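Local coordinates for protein imidazolonepropionase (Unidentified, PDB 2Q09) that catalyses the hydrolytic opening of the imidazolone ring of 4-imidazolone-5-propanoate to N-formimidoyl-L-glutamate, the third step of histidine degradation, at residues H265-A278 and E296-V310. Residues are numbered along the deposited sequence; the frame is centred on the assembly and turned at random.
Sequences HLEYLDPEGIQALA and ETKLPPVVALRKAGV
Glu296, whose CG packs against CG of Glu267, turns its carboxylate back on its own chain, where OE2 takes two backbone N-H groups: Lys298 N at 3.0 Å through the anti lone pair, and Thr297 N from above the carboxylate plane. This pair probably helps to fix the loop from which Lys298 reaches Tyr268. With CG anti to the backbone N (chi1 -172°), the lysine lays that carbon over one face of the tyrosine ring, a CH-pi contact 3.9 Å from the centroid, while NZ bends round to give Glu267 O a weak hydrogen bond. Exchanging Glu296 for an alanine would probably leave both N-H groups without their acceptor and let the loop carrying Lys298 to Tyr268 shift. In this amidohydrolase TIM barrel, 265-278 runs from the end of strand 262-265 into helix 271-280, and helix 302-307 and its flanking loops pack against it. The His265 side chain, turned away from 296-310, lies about 4 Å (nearest atoms) from the bound inhibitor and the iron. Pro301 sets CG 3.8 Å from Leu269 CB. Ile274 divides its branches: CD1 presses tightly on Ala304 CB at 3.5 Å, and CG2 meets Ala308 CB. Leu305 CD2 touches Leu269 CD2 (3.7 Å) and Ile274 CG1. In the Schellman motif at Gly309, Val310 N bonds back to Leu305 O and Val310 CG2 meets Ala278 CB, 4.0 Å away; its side chain also touches Ala284.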
loop_
_atom_site.group_PDB
_atom_site.type_symbol
_atom_site.label_atom_id
_atom_site.label_comp_id
_atom_site.label_asym_id
_atom_site.label_seq_id
_atom_site.Cartn_x
_atom_site.Cartn_y
_atom_site.Cartn_z
ATOM N N HIS A 265 7.452 7.763 -1.827
ATOM C CA HIS A 265 7.368 9.211 -2.083
ATOM C C HIS A 265 8.407 9.552 -3.149
ATOM O O HIS A 265 8.068 9.684 -4.324
ATOM C CB HIS A 265 7.583 10.034 -0.810
ATOM C CG HIS A 265 6.360 10.129 0.050
ATOM N ND1 HIS A 265 5.192 10.717 -0.389
ATOM C CD2 HIS A 265 6.120 9.698 1.310
ATOM C CE1 HIS A 265 4.282 10.645 0.567
ATOM N NE2 HIS A 265 4.818 10.030 1.606
ATOM N N LEU A 266 9.666 9.712 -2.742
ATOM C CA LEU A 266 10.755 9.948 -3.684
ATOM C C LEU A 266 10.782 11.228 -4.519
ATOM O O LEU A 266 11.495 11.277 -5.522
ATOM C CB LEU A 266 10.837 8.746 -4.633
ATOM C CG LEU A 266 11.197 7.354 -4.091
ATOM C CD1 LEU A 266 10.698 7.158 -2.672
ATOM C CD2 LEU A 266 10.609 6.306 -5.011
ATOM N N GLU A 267 10.031 12.256 -4.137
ATOM C CA GLU A 267 10.044 13.499 -4.910
ATOM C C GLU A 267 11.475 13.975 -5.187
ATOM O O GLU A 267 11.782 14.439 -6.286
ATOM C CB GLU A 267 9.289 14.615 -4.173
ATOM C CG GLU A 267 7.769 14.645 -4.362
ATOM C CD GLU A 267 7.070 13.456 -3.750
ATOM O OE1 GLU A 267 7.643 12.844 -2.827
ATOM O OE2 GLU A 267 5.939 13.143 -4.178
ATOM N N TYR A 268 12.344 13.850 -4.185
ATOM C CA TYR A 268 13.736 14.292 -4.300
ATOM C C TYR A 268 14.781 13.195 -4.499
ATOM O O TYR A 268 15.950 13.380 -4.161
ATOM C CB TYR A 268 14.106 15.116 -3.062
ATOM C CG TYR A 268 13.397 16.448 -2.980
ATOM C CD1 TYR A 268 13.950 17.590 -3.557
ATOM C CD2 TYR A 268 12.149 16.562 -2.365
ATOM C CE1 TYR A 268 13.277 18.818 -3.524
ATOM C CE2 TYR A 268 11.467 17.775 -2.327
ATOM C CZ TYR A 268 12.037 18.900 -2.908
ATOM O OH TYR A 268 11.366 20.103 -2.884
ATOM N N LEU A 269 14.377 12.057 -5.046
ATOM C CA LEU A 269 15.320 10.964 -5.271
ATOM C C LEU A 269 16.344 11.370 -6.333
ATOM O O LEU A 269 15.998 11.998 -7.334
ATOM C CB LEU A 269 14.572 9.710 -5.718
ATOM C CG LEU A 269 15.383 8.444 -6.013
ATOM C CD1 LEU A 269 16.045 7.931 -4.741
ATOM C CD2 LEU A 269 14.451 7.383 -6.585
ATOM N N ASP A 270 17.606 11.015 -6.105
ATOM C CA ASP A 270 18.690 11.349 -7.034
ATOM C C ASP A 270 19.185 10.118 -7.809
ATOM O O ASP A 270 18.803 8.990 -7.504
ATOM C CB ASP A 270 19.862 11.960 -6.263
ATOM C CG ASP A 270 20.429 11.010 -5.228
ATOM O OD1 ASP A 270 21.653 11.055 -4.987
ATOM O OD2 ASP A 270 19.651 10.227 -4.645
ATOM N N PRO A 271 20.045 10.325 -8.828
ATOM C CA PRO A 271 20.604 9.252 -9.661
ATOM C C PRO A 271 21.286 8.145 -8.864
ATOM O O PRO A 271 21.027 6.962 -9.085
ATOM C CB PRO A 271 21.592 9.995 -10.555
ATOM C CG PRO A 271 20.943 11.323 -10.722
ATOM C CD PRO A 271 20.490 11.642 -9.319
ATOM N N GLU A 272 22.160 8.535 -7.945
ATOM C CA GLU A 272 22.881 7.574 -7.120
ATOM C C GLU A 272 21.899 6.651 -6.412
ATOM O O GLU A 272 22.105 5.441 -6.343
ATOM C CB GLU A 272 23.740 8.306 -6.087
ATOM C CG GLU A 272 24.836 9.181 -6.683
ATOM C CD GLU A 272 24.304 10.306 -7.556
ATOM O OE1 GLU A 272 23.368 11.007 -7.122
ATOM O OE2 GLU A 272 24.831 10.497 -8.671
ATOM N N GLY A 273 20.830 7.234 -5.881
ATOM C CA GLY A 273 19.826 6.443 -5.196
ATOM C C GLY A 273 19.124 5.513 -6.162
ATOM O O GLY A 273 18.896 4.341 -5.861
ATOM N N ILE A 274 18.784 6.036 -7.334
ATOM C CA ILE A 274 18.107 5.244 -8.350
ATOM C C ILE A 274 18.964 4.041 -8.723
ATOM O O ILE A 274 18.452 2.932 -8.886
ATOM C CB ILE A 274 17.815 6.093 -9.609
ATOM C CG1 ILE A 274 16.773 7.167 -9.270
ATOM C CG2 ILE A 274 17.330 5.203 -10.745
ATOM C CD1 ILE A 274 16.374 8.037 -10.439
ATOM N N GLN A 275 20.267 4.263 -8.838
ATOM C CA GLN A 275 21.193 3.192 -9.178
ATOM C C GLN A 275 21.188 2.129 -8.082
ATOM O O GLN A 275 21.269 0.937 -8.361
ATOM C CB GLN A 275 22.614 3.743 -9.357
ATOM C CG GLN A 275 22.740 4.874 -10.372
ATOM C CD GLN A 275 21.887 4.667 -11.611
ATOM O OE1 GLN A 275 21.767 3.554 -12.124
ATOM N NE2 GLN A 275 21.302 5.750 -12.105
ATOM N N ALA A 276 21.084 2.574 -6.829
ATOM C CA ALA A 276 21.066 1.662 -5.693
ATOM C C ALA A 276 19.789 0.841 -5.713
ATOM O O ALA A 276 19.815 -0.364 -5.474
ATOM C CB ALA A 276 21.162 2.448 -4.390
ATOM N N LEU A 277 18.665 1.498 -5.985
ATOM C CA LEU A 277 17.387 0.803 -6.036
ATOM C C LEU A 277 17.398 -0.265 -7.123
ATOM O O LEU A 277 16.961 -1.390 -6.898
ATOM C CB LEU A 277 16.243 1.795 -6.295
ATOM C CG LEU A 277 16.112 2.951 -5.294
ATOM C CD1 LEU A 277 14.763 3.630 -5.481
ATOM C CD2 LEU A 277 16.241 2.429 -3.872
ATOM N N ALA A 278 17.896 0.090 -8.302
ATOM C CA ALA A 278 17.954 -0.839 -9.426
ATOM C C ALA A 278 18.773 -2.077 -9.084
ATOM O O ALA A 278 18.388 -3.198 -9.400
ATOM C CB ALA A 278 18.556 -0.144 -10.649
ATOM N N GLU A 296 2.465 20.103 -4.038
ATOM C CA GLU A 296 3.892 20.029 -4.312
ATOM C C GLU A 296 4.161 20.343 -5.782
ATOM O O GLU A 296 3.271 20.203 -6.625
ATOM C CB GLU A 296 4.398 18.623 -3.966
ATOM C CG GLU A 296 5.876 18.388 -4.244
ATOM C CD GLU A 296 6.780 19.293 -3.433
ATOM O OE1 GLU A 296 6.765 19.191 -2.188
ATOM O OE2 GLU A 296 7.507 20.103 -4.045
ATOM N N THR A 297 5.379 20.775 -6.088
ATOM C CA THR A 297 5.730 21.079 -7.466
ATOM C C THR A 297 6.924 20.260 -7.939
ATOM O O THR A 297 7.206 20.205 -9.130
ATOM C CB THR A 297 6.021 22.584 -7.654
ATOM O OG1 THR A 297 6.980 23.012 -6.678
ATOM C CG2 THR A 297 4.735 23.398 -7.485
ATOM N N LYS A 298 7.613 19.618 -7.002
ATOM C CA LYS A 298 8.766 18.784 -7.339
ATOM C C LYS A 298 8.281 17.366 -7.618
ATOM O O LYS A 298 7.842 16.657 -6.716
ATOM C CB LYS A 298 9.769 18.775 -6.187
ATOM C CG LYS A 298 11.094 18.084 -6.500
ATOM C CD LYS A 298 11.777 18.706 -7.705
ATOM C CE LYS A 298 13.251 18.367 -7.723
ATOM N NZ LYS A 298 13.486 16.958 -7.317
ATOM N N LEU A 299 8.354 16.967 -8.882
ATOM C CA LEU A 299 7.905 15.641 -9.304
ATOM C C LEU A 299 8.945 14.551 -9.073
ATOM O O LEU A 299 10.141 14.793 -9.178
ATOM C CB LEU A 299 7.564 15.673 -10.789
ATOM C CG LEU A 299 6.436 16.611 -11.220
ATOM C CD1 LEU A 299 6.788 17.268 -12.542
ATOM C CD2 LEU A 299 5.140 15.842 -11.325
ATOM N N PRO A 300 8.492 13.340 -8.723
ATOM C CA PRO A 300 9.410 12.220 -8.489
ATOM C C PRO A 300 10.100 11.960 -9.832
ATOM O O PRO A 300 9.527 12.215 -10.887
ATOM C CB PRO A 300 8.480 11.073 -8.100
ATOM C CG PRO A 300 7.298 11.755 -7.510
ATOM C CD PRO A 300 7.105 12.937 -8.463
ATOM N N PRO A 301 11.350 11.482 -9.816
ATOM C CA PRO A 301 12.084 11.212 -11.058
ATOM C C PRO A 301 11.591 9.989 -11.838
ATOM O O PRO A 301 12.330 9.017 -12.043
ATOM C CB PRO A 301 13.524 11.048 -10.568
ATOM C CG PRO A 301 13.319 10.337 -9.261
ATOM C CD PRO A 301 12.162 11.108 -8.645
ATOM N N VAL A 302 10.344 10.060 -12.290
ATOM C CA VAL A 302 9.715 8.963 -13.039
ATOM C C VAL A 302 10.501 8.558 -14.290
ATOM O O VAL A 302 10.777 7.376 -14.513
ATOM C CB VAL A 302 8.270 9.336 -13.464
ATOM C CG1 VAL A 302 7.707 8.298 -14.413
ATOM C CG2 VAL A 302 7.389 9.444 -12.229
ATOM N N VAL A 303 10.857 9.537 -15.112
ATOM C CA VAL A 303 11.603 9.242 -16.330
ATOM C C VAL A 303 12.893 8.486 -16.007
ATOM O O VAL A 303 13.191 7.468 -16.620
ATOM C CB VAL A 303 11.938 10.540 -17.106
ATOM C CG1 VAL A 303 12.853 10.232 -18.280
ATOM C CG2 VAL A 303 10.654 11.181 -17.604
ATOM N N ALA A 304 13.653 8.982 -15.038
ATOM C CA ALA A 304 14.904 8.330 -14.652
ATOM C C ALA A 304 14.674 6.933 -14.075
ATOM O O ALA A 304 15.442 6.007 -14.354
ATOM C CB ALA A 304 15.665 9.194 -13.653
ATOM N N LEU A 305 13.627 6.777 -13.271
ATOM C CA LEU A 305 13.321 5.472 -12.693
ATOM C C LEU A 305 13.005 4.488 -13.813
ATOM O O LEU A 305 13.394 3.322 -13.758
ATOM C CB LEU A 305 12.126 5.563 -11.743
ATOM C CG LEU A 305 12.374 6.232 -10.390
ATOM C CD1 LEU A 305 11.033 6.415 -9.674
ATOM C CD2 LEU A 305 13.322 5.374 -9.542
ATOM N N ARG A 306 12.289 4.958 -14.825
ATOM C CA ARG A 306 11.957 4.104 -15.949
ATOM C C ARG A 306 13.220 3.706 -16.697
ATOM O O ARG A 306 13.424 2.528 -16.998
ATOM C CB ARG A 306 10.992 4.805 -16.906
ATOM C CG ARG A 306 9.542 4.533 -16.603
ATOM C CD ARG A 306 8.693 4.701 -17.851
ATOM N NE ARG A 306 8.596 6.095 -18.262
ATOM C CZ ARG A 306 7.514 6.847 -18.100
ATOM N NH1 ARG A 306 6.429 6.339 -17.534
ATOM N NH2 ARG A 306 7.514 8.105 -18.514
ATOM N N LYS A 307 14.067 4.688 -17.001
ATOM C CA LYS A 307 15.304 4.404 -17.718
ATOM C C LYS A 307 16.150 3.366 -16.996
ATOM O O LYS A 307 16.814 2.553 -17.639
ATOM C CB LYS A 307 16.119 5.678 -17.899
ATOM C CG LYS A 307 15.512 6.643 -18.895
ATOM C CD LYS A 307 16.339 7.908 -18.993
ATOM C CE LYS A 307 15.775 8.843 -20.039
ATOM N NZ LYS A 307 16.458 10.165 -20.014
ATOM N N ALA A 308 16.124 3.391 -15.665
ATOM C CA ALA A 308 16.904 2.447 -14.863
ATOM C C ALA A 308 16.171 1.130 -14.630
ATOM O O ALA A 308 16.716 0.216 -14.017
ATOM C CB ALA A 308 17.285 3.079 -13.527
ATOM N N GLY A 309 14.938 1.032 -15.111
ATOM C CA GLY A 309 14.187 -0.201 -14.946
ATOM C C GLY A 309 13.696 -0.477 -13.534
ATOM O O GLY A 309 13.395 -1.618 -13.191
ATOM N N VAL A 310 13.612 0.558 -12.706
ATOM C CA VAL A 310 13.139 0.370 -11.337
ATOM C C VAL A 310 11.621 0.243 -11.362
ATOM O O VAL A 310 10.925 1.132 -11.848
ATOM C CB VAL A 310 13.529 1.556 -10.436
ATOM C CG1 VAL A 310 12.927 1.383 -9.042
ATOM C CG2 VAL A 310 15.040 1.647 -10.328
#